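Alginate biosynthesis protein AlgX (Pseudomonas aeruginosa, PDB 4KNC) takes part in O-acetylating the exopolysaccharide alginate and protects the polymer from degradation as it crosses the periplasm. Local coordinates at residues T36-A41 / H196-Q201; R89-R94 / E108-N113. All coordinates share one frame; numbering follows the deposited sequence.

Both contacts lie in the SGNH hydrolase-like domain, and interaction 2 is nested in the chain loop that interaction 1 closes. Their centres are 20 Å apart and their nearest atoms about 7 Å, without touching. Strand 46-48 connects them: it pairs with strand 38-40 of interaction 1, while Arg-89 of 89-94 hydrogen-bonds to the carbonyl of Leu-46 and makes a cation-pi contact with Phe-47. Each interface places one leucine methyl on the peptide between two successive helical residues. Interaction 1 comes nearer the probable catalytic residues, the side chain of Ala-198 being about 9 Å from that of Asp-148; interaction 2 lies away from the annotated sites.

Interaction 1 of 2, residues T36-A41 / H196-Q201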
ATOM      1  N   THR A  36      -5.230 -18.742  -7.027  1.00 35.94           N
ATOM      2  CA  THR A  36      -4.626 -20.067  -6.899  1.00 29.73           C
ATOM      3  C   THR A  36      -4.706 -20.713  -5.510  1.00 34.75           C
ATOM      4  O   THR A  36      -4.250 -20.119  -4.540  1.00 36.41           O
ATOM      5  CB  THR A  36      -3.133 -19.969  -7.265  1.00 38.85           C
ATOM      6  OG1 THR A  36      -2.992 -19.133  -8.421  1.00 42.34           O
ATOM      7  CG2 THR A  36      -2.539 -21.338  -7.535  1.00 43.29           C
ATOM      8  N   HIS A  37      -5.331 -21.888  -5.385  1.00 34.90           N
ATOM      9  CA  HIS A  37      -6.331 -22.382  -6.319  1.00 33.80           C
ATOM     10  C   HIS A  37      -7.664 -22.376  -5.539  1.00 39.53           C
ATOM     11  O   HIS A  37      -7.661 -22.338  -4.300  1.00 32.58           O
ATOM     12  CB  HIS A  37      -5.975 -23.778  -6.871  1.00 34.98           C
ATOM     13  CG  HIS A  37      -6.138 -24.901  -5.887  1.00 43.37           C
ATOM     14  ND1 HIS A  37      -5.063 -25.524  -5.286  1.00 43.32           N
ATOM     15  CD2 HIS A  37      -7.245 -25.532  -5.423  1.00 39.39           C
ATOM     16  CE1 HIS A  37      -5.503 -26.473  -4.479  1.00 38.15           C
ATOM     17  NE2 HIS A  37      -6.823 -26.499  -4.543  1.00 34.74           N
ATOM     18  N   LEU A  38      -8.793 -22.395  -6.245  1.00 34.96           N
ATOM     19  CA  LEU A  38     -10.091 -22.205  -5.589  1.00 35.41           C
ATOM     20  C   LEU A  38     -10.660 -23.499  -5.044  1.00 35.74           C
ATOM     21  O   LEU A  38     -10.597 -24.523  -5.707  1.00 37.91           O
ATOM     22  CB  LEU A  38     -11.100 -21.580  -6.553  1.00 32.01           C
ATOM     23  CG  LEU A  38     -10.762 -20.177  -7.053  1.00 37.52           C
ATOM     24  CD1 LEU A  38     -11.610 -19.875  -8.283  1.00 32.22           C
ATOM     25  CD2 LEU A  38     -10.999 -19.126  -5.946  1.00 31.56           C
ATOM     26  N   VAL A  39     -11.183 -23.447  -3.821  1.00 39.36           N
ATOM     27  CA  VAL A  39     -11.905 -24.568  -3.230  1.00 40.85           C
ATOM     28  C   VAL A  39     -13.294 -24.117  -2.773  1.00 42.94           C
ATOM     29  O   VAL A  39     -13.486 -22.977  -2.349  1.00 42.65           O
ATOM     30  CB  VAL A  39     -11.142 -25.242  -2.066  1.00 35.32           C
ATOM     31  CG1 VAL A  39      -9.847 -25.841  -2.561  1.00 35.45           C
ATOM     32  CG2 VAL A  39     -10.879 -24.263  -0.937  1.00 38.74           C
ATOM     33  N   GLN A  40     -14.251 -25.029  -2.890  1.00 37.59           N
ATOM     34  CA  GLN A  40     -15.655 -24.767  -2.609  1.00 41.22           C
ATOM     35  C   GLN A  40     -15.918 -25.047  -1.153  1.00 35.49           C
ATOM     36  O   GLN A  40     -15.772 -26.179  -0.697  1.00 43.64           O
ATOM     37  CB  GLN A  40     -16.536 -25.701  -3.460  1.00 50.29           C
ATOM     38  CG  GLN A  40     -18.035 -25.562  -3.226  1.00 64.47           C
ATOM     39  CD  GLN A  40     -18.627 -24.311  -3.872  1.00 71.63           C
ATOM     40  OE1 GLN A  40     -18.756 -24.219  -5.103  1.00 64.30           O
ATOM     41  NE2 GLN A  40     -18.990 -23.336  -3.038  1.00 71.57           N
ATOM     42  N   ALA A  41     -16.303 -24.023  -0.407  1.00 45.12           N
ATOM     43  CA  ALA A  41     -16.610 -24.226   1.003  1.00 43.10           C
ATOM     44  C   ALA A  41     -18.121 -24.289   1.208  1.00 45.12           C
ATOM     45  O   ALA A  41     -18.866 -24.626   0.288  1.00 47.59           O
ATOM     46  CB  ALA A  41     -15.983 -23.140   1.846  1.00 44.54           C
ATOM     47  N   HIS A 196     -15.811 -15.716  -7.542  1.00 30.79           N
ATOM     48  CA  HIS A 196     -16.979 -16.284  -8.218  1.00 33.86           C
ATOM     49  C   HIS A 196     -16.852 -16.090  -9.733  1.00 37.99           C
ATOM     50  O   HIS A 196     -17.155 -17.000 -10.499  1.00 40.15           O
ATOM     51  CB  HIS A 196     -18.272 -15.644  -7.711  1.00 27.71           C
ATOM     52  CG  HIS A 196     -18.696 -16.100  -6.349  1.00 27.64           C
ATOM     53  ND1 HIS A 196     -19.472 -15.323  -5.516  1.00 28.58           N
ATOM     54  CD2 HIS A 196     -18.495 -17.269  -5.694  1.00 27.76           C
ATOM     55  CE1 HIS A 196     -19.726 -15.991  -4.402  1.00 34.33           C
ATOM     56  NE2 HIS A 196     -19.150 -17.176  -4.488  1.00 33.16           N
ATOM     57  N   LYS A 197     -16.381 -14.915 -10.149  1.00 36.42           N
ATOM     58  CA  LYS A 197     -16.149 -14.639 -11.560  1.00 37.31           C
ATOM     59  C   LYS A 197     -15.049 -15.519 -12.132  1.00 48.42           C
ATOM     60  O   LYS A 197     -15.149 -15.994 -13.281  1.00 45.59           O
ATOM     61  CB  LYS A 197     -15.795 -13.173 -11.791  1.00 25.80           C
ATOM     62  CG  LYS A 197     -16.942 -12.208 -11.533  1.00 30.91           C
ATOM     63  CD  LYS A 197     -16.537 -10.794 -11.892  1.00 36.95           C
ATOM     64  CE  LYS A 197     -17.504  -9.780 -11.306  1.00 43.50           C
ATOM     65  NZ  LYS A 197     -16.983  -8.393 -11.474  1.00 42.70           N
ATOM     66  N   ALA A 198     -14.004 -15.739 -11.339  1.00 33.37           N
ATOM     67  CA  ALA A 198     -12.904 -16.599 -11.782  1.00 39.32           C
ATOM     68  C   ALA A 198     -13.405 -18.035 -11.960  1.00 33.11           C
ATOM     69  O   ALA A 198     -13.103 -18.708 -12.951  1.00 37.10           O
ATOM     70  CB  ALA A 198     -11.720 -16.547 -10.771  1.00 29.43           C
ATOM     71  N   ALA A 199     -14.179 -18.497 -10.986  1.00 32.24           N
ATOM     72  CA  ALA A 199     -14.773 -19.828 -11.059  1.00 36.99           C
ATOM     73  C   ALA A 199     -15.726 -19.959 -12.253  1.00 39.56           C
ATOM     74  O   ALA A 199     -15.827 -21.032 -12.847  1.00 39.35           O
ATOM     75  CB  ALA A 199     -15.489 -20.182  -9.756  1.00 32.89           C
ATOM     76  N   ALA A 200     -16.414 -18.869 -12.602  1.00 36.50           N
ATOM     77  CA  ALA A 200     -17.286 -18.851 -13.776  1.00 38.08           C
ATOM     78  C   ALA A 200     -16.464 -18.999 -15.050  1.00 42.80           C
ATOM     79  O   ALA A 200     -16.844 -19.725 -15.964  1.00 42.78           O
ATOM     80  CB  ALA A 200     -18.104 -17.563 -13.826  1.00 32.54           C
ATOM     81  N   GLN A 201     -15.335 -18.306 -15.110  1.00 40.57           N
ATOM     82  CA  GLN A 201     -14.482 -18.388 -16.287  1.00 48.18           C
ATOM     83  C   GLN A 201     -13.893 -19.791 -16.459  1.00 51.05           C
ATOM     84  O   GLN A 201     -13.808 -20.306 -17.584  1.00 46.83           O
ATOM     85  CB  GLN A 201     -13.373 -17.345 -16.216  1.00 46.05           C
ATOM     86  CG  GLN A 201     -12.797 -16.956 -17.560  1.00 44.13           C
ATOM     87  CD  GLN A 201     -11.683 -17.867 -17.988  1.00 47.88           C
ATOM     88  OE1 GLN A 201     -10.832 -18.242 -17.180  1.00 45.42           O
ATOM     89  NE2 GLN A 201     -11.679 -18.246 -19.268  1.00 49.17           N
TER
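Leu-38 reaches from its short strand to the flank of helix 194-203 and touches it with one methyl, CD1, which comes down between the side chains of Ala-198 and Ala-199. The methyl stands 4.2 Å from Ala-198 CB and equally 4.2 Å from Ala-199 CB, and these two directions open by roughly 80° at CD1. Between them lies the peptide joining the two alanines, and CD1 is over its face: the line to Ala-199 N, 4.0 Å long, is close to perpendicular to the peptide plane. The leucine thus meets a hydrocarbon on each flank and helix backbone beneath. The CB of Leu-38 already faces the helix; with CG anti to the carbonyl carbon (chi1 -63°) and chi2 at 163°, CD1 becomes the leading methyl, while CD2 stays farther back, 5.5 Å from Ala-198 CB. No hydrogen bond crosses between the segments. The short alanine side chains let the leucine tip approach the helix backbone itself, and all three residues are buried.

Polar links run beside this apolar touch through Tyr-207, whose hydroxyl hydrogen-bonds to Gln-40 OE1 while its ring stacks on His-196. His-196 NE2 is in turn bonded to the carbonyl of Asp-44, and the side chain of Leu-38 also touches Arg-48 of the partner strand. Strand 38-40 pairs antiparallel with 46-48, and helix 194-203 carries Cys-203, joined by a disulfide to Cys-18. The contact is a strand-on-helix packing in which a small two-stranded antiparallel sheet, separate from the parallel central sheet of the SGNH hydrolase-like domain, rests against an alanine-lined helix.

Interaction 2 of 2, residues R89-R94 / E108-N113; sequences RGLVNR and ELAKKN
The peptide between Ala-110 and Lys-111 takes a methyl of Leu-91 on one of its faces: CD2 stands almost squarely above Lys-111 N, at 3.6 Å, rather than at the peptide's edge. Beta carbons flank this spot, with Ala-110 CB and Lys-111 CB both 3.9 Å from CD2 and their directions some 86° apart. The other methyl of Leu-91, CD1, is set back, 4.9 Å from Ala-110 CB. CB of Leu-91 already faces helix 107-123, and chi1 of -73° continues that course, bringing CD2 onto the peptide. Lys-111 contributes only the root of its side chain, because its CG is anti to the backbone N (chi1 170°) and the extended chain carries the amino group away.

Two side-chain flat groups also come near each other, the guanidinium of Arg-94 and the carboxylate of Glu-108. They approach without bonding: Glu-108 OE2 is 4.6 Å from Arg-94 NH1 and well out of the guanidinium plane, with no N-H directed at it. The arginine, extended along its whole length, instead forms a salt bridge through NH1 to Asp-136. Tyr-107 touches both Leu-91 and Arg-94, and Tyr-114 adds a further contact to Leu-91, so aromatic residues of helix 107-123 help to enclose the leucine. On the far side of helix 89-93, Arg-89 is salt-bridged to Asp-52.

No hydrogen bond passes between the segments. The chemistry therefore implies that van der Waals packing of one buried leucine against the backbone and beta carbons of a helix makes the direct contact, while the Arg-94 and Glu-108 charges, the latter on an exposed residue, would add at most a weak, solvent-screened attraction.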
ATOM      1  N   ARG A  89      -8.663 -14.499   4.939  1.00 26.06           N
ATOM      2  CA  ARG A  89     -10.030 -14.984   4.960  1.00 31.11           C
ATOM      3  C   ARG A  89     -10.069 -16.297   5.722  1.00 36.97           C
ATOM      4  O   ARG A  89     -11.058 -16.620   6.364  1.00 35.33           O
ATOM      5  CB  ARG A  89     -10.557 -15.157   3.523  1.00 25.99           C
ATOM      6  CG  ARG A  89     -10.533 -13.847   2.725  1.00 23.40           C
ATOM      7  CD  ARG A  89     -10.925 -14.030   1.249  1.00 27.21           C
ATOM      8  NE  ARG A  89     -12.362 -14.251   1.059  1.00 31.35           N
ATOM      9  CZ  ARG A  89     -12.921 -15.445   0.870  1.00 34.35           C
ATOM     10  NH1 ARG A  89     -12.165 -16.544   0.853  1.00 26.84           N
ATOM     11  NH2 ARG A  89     -14.236 -15.539   0.689  1.00 30.74           N
ATOM     12  N   GLY A  90      -8.984 -17.056   5.651  1.00 28.22           N
ATOM     13  CA  GLY A  90      -8.917 -18.320   6.361  1.00 26.29           C
ATOM     14  C   GLY A  90      -8.877 -18.113   7.875  1.00 41.76           C
ATOM     15  O   GLY A  90      -9.570 -18.820   8.615  1.00 42.27           O
ATOM     16  N   LEU A  91      -8.085 -17.141   8.339  1.00 30.50           N
ATOM     17  CA  LEU A  91      -7.992 -16.881   9.776  1.00 28.30           C
ATOM     18  C   LEU A  91      -9.303 -16.360  10.328  1.00 36.78           C
ATOM     19  O   LEU A  91      -9.692 -16.708  11.437  1.00 36.74           O
ATOM     20  CB  LEU A  91      -6.869 -15.895  10.104  1.00 26.14           C
ATOM     21  CG  LEU A  91      -5.456 -16.465   9.985  1.00 31.00           C
ATOM     22  CD1 LEU A  91      -4.442 -15.331   9.902  1.00 27.44           C
ATOM     23  CD2 LEU A  91      -5.135 -17.397  11.151  1.00 35.04           C
ATOM     24  N   VAL A  92     -10.002 -15.528   9.570  1.00 32.09           N
ATOM     25  CA  VAL A  92     -11.208 -14.925  10.134  1.00 37.48           C
ATOM     26  C   VAL A  92     -12.434 -15.808   9.928  1.00 43.99           C
ATOM     27  O   VAL A  92     -13.226 -16.051  10.854  1.00 34.46           O
ATOM     28  CB  VAL A  92     -11.469 -13.525   9.556  1.00 34.75           C
ATOM     29  CG1 VAL A  92     -12.784 -12.987  10.071  1.00 30.10           C
ATOM     30  CG2 VAL A  92     -10.334 -12.569   9.922  1.00 34.97           C
ATOM     31  N   ASN A  93     -12.589 -16.294   8.704  1.00 31.39           N
ATOM     32  CA  ASN A  93     -13.769 -17.060   8.341  1.00 31.63           C
ATOM     33  C   ASN A  93     -13.492 -18.554   8.197  1.00 36.27           C
ATOM     34  O   ASN A  93     -14.143 -19.239   7.402  1.00 36.60           O
ATOM     35  CB  ASN A  93     -14.401 -16.491   7.074  1.00 35.88           C
ATOM     36  CG  ASN A  93     -15.140 -15.186   7.331  1.00 41.20           C
ATOM     37  OD1 ASN A  93     -14.777 -14.129   6.793  1.00 31.87           O
ATOM     38  ND2 ASN A  93     -16.195 -15.255   8.153  1.00 29.84           N
ATOM     39  N   ARG A  94     -12.512 -19.040   8.962  1.00 34.42           N
ATOM     40  CA  ARG A  94     -12.294 -20.476   9.143  1.00 35.87           C
ATOM     41  C   ARG A  94     -13.584 -21.317   9.137  1.00 41.09           C
ATOM     42  O   ARG A  94     -13.674 -22.306   8.415  1.00 45.17           O
ATOM     43  CB  ARG A  94     -11.539 -20.734  10.450  1.00 39.60           C
ATOM     44  CG  ARG A  94     -11.183 -22.197  10.675  1.00 38.64           C
ATOM     45  CD  ARG A  94     -10.683 -22.449  12.087  1.00 50.45           C
ATOM     46  NE  ARG A  94     -10.042 -23.755  12.193  1.00 54.84           N
ATOM     47  CZ  ARG A  94      -9.624 -24.289  13.335  1.00 52.70           C
ATOM     48  NH1 ARG A  94      -9.786 -23.625  14.469  1.00 44.60           N
ATOM     49  NH2 ARG A  94      -9.047 -25.482  13.341  1.00 50.38           N
ATOM     50  N   GLU A 108      -3.981 -23.168  13.552  1.00 51.38           N
ATOM     51  CA  GLU A 108      -3.175 -22.729  14.688  1.00 50.28           C
ATOM     52  C   GLU A 108      -1.793 -22.278  14.218  1.00 48.80           C
ATOM     53  O   GLU A 108      -1.230 -21.312  14.736  1.00 48.71           O
ATOM     54  CB  GLU A 108      -3.064 -23.826  15.761  1.00 56.02           C
ATOM     55  CG  GLU A 108      -4.392 -24.207  16.428  1.00 57.78           C
ATOM     56  CD  GLU A 108      -5.033 -23.051  17.184  1.00 55.70           C
ATOM     57  OE1 GLU A 108      -4.300 -22.128  17.578  1.00 49.88           O
ATOM     58  OE2 GLU A 108      -6.271 -23.057  17.378  1.00 60.24           O
ATOM     59  N   LEU A 109      -1.258 -22.968  13.215  1.00 45.04           N
ATOM     60  CA  LEU A 109       0.052 -22.602  12.688  1.00 44.55           C
ATOM     61  C   LEU A 109       0.002 -21.241  12.004  1.00 47.21           C
ATOM     62  O   LEU A 109       0.899 -20.407  12.186  1.00 45.99           O
ATOM     63  CB  LEU A 109       0.545 -23.650  11.704  1.00 44.56           C
ATOM     64  CG  LEU A 109       1.922 -23.353  11.131  1.00 44.80           C
ATOM     65  CD1 LEU A 109       2.911 -23.265  12.286  1.00 44.95           C
ATOM     66  CD2 LEU A 109       2.319 -24.413  10.125  1.00 45.93           C
ATOM     67  N   ALA A 110      -1.050 -21.030  11.211  1.00 41.30           N
ATOM     68  CA  ALA A 110      -1.261 -19.758  10.534  1.00 38.37           C
ATOM     69  C   ALA A 110      -1.380 -18.618  11.542  1.00 35.48           C
ATOM     70  O   ALA A 110      -0.734 -17.584  11.400  1.00 46.98           O
ATOM     71  CB  ALA A 110      -2.519 -19.817   9.638  1.00 28.93           C
ATOM     72  N   LYS A 111      -2.204 -18.817  12.564  1.00 38.12           N
ATOM     73  CA  LYS A 111      -2.439 -17.791  13.583  1.00 33.55           C
ATOM     74  C   LYS A 111      -1.164 -17.444  14.350  1.00 37.07           C
ATOM     75  O   LYS A 111      -0.869 -16.277  14.609  1.00 34.67           O
ATOM     76  CB  LYS A 111      -3.529 -18.257  14.553  1.00 40.38           C
ATOM     77  CG  LYS A 111      -3.675 -17.367  15.796  1.00 34.24           C
ATOM     78  CD  LYS A 111      -4.745 -17.899  16.725  1.00 32.31           C
ATOM     79  CE  LYS A 111      -4.798 -17.075  18.014  1.00 47.63           C
ATOM     80  NZ  LYS A 111      -5.940 -17.497  18.869  1.00 61.59           N
ATOM     81  N   LYS A 112      -0.414 -18.479  14.701  1.00 41.72           N
ATOM     82  CA  LYS A 112       0.856 -18.331  15.397  1.00 43.17           C
ATOM     83  C   LYS A 112       1.830 -17.506  14.542  1.00 46.23           C
ATOM     84  O   LYS A 112       2.443 -16.546  15.008  1.00 41.76           O
ATOM     85  CB  LYS A 112       1.430 -19.734  15.654  1.00 44.82           C
ATOM     86  CG  LYS A 112       2.637 -19.779  16.543  1.00 55.06           C
ATOM     87  CD  LYS A 112       3.419 -21.073  16.366  1.00 59.24           C
ATOM     88  CE  LYS A 112       2.617 -22.287  16.776  1.00 62.76           C
ATOM     89  NZ  LYS A 112       3.260 -23.537  16.269  1.00 62.66           N
ATOM     90  N   ASN A 113       1.963 -17.879  13.272  1.00 46.92           N
ATOM     91  CA  ASN A 113       2.874 -17.155  12.387  1.00 41.38           C
ATOM     92  C   ASN A 113       2.461 -15.698  12.140  1.00 35.20           C
ATOM     93  O   ASN A 113       3.295 -14.783  12.144  1.00 43.71           O
ATOM     94  CB  ASN A 113       3.071 -17.934  11.088  1.00 39.36           C
ATOM     95  CG  ASN A 113       3.925 -19.163  11.296  1.00 45.77           C
ATOM     96  OD1 ASN A 113       4.715 -19.218  12.241  1.00 47.23           O
ATOM     97  ND2 ASN A 113       3.767 -20.154  10.436  1.00 40.76           N
TER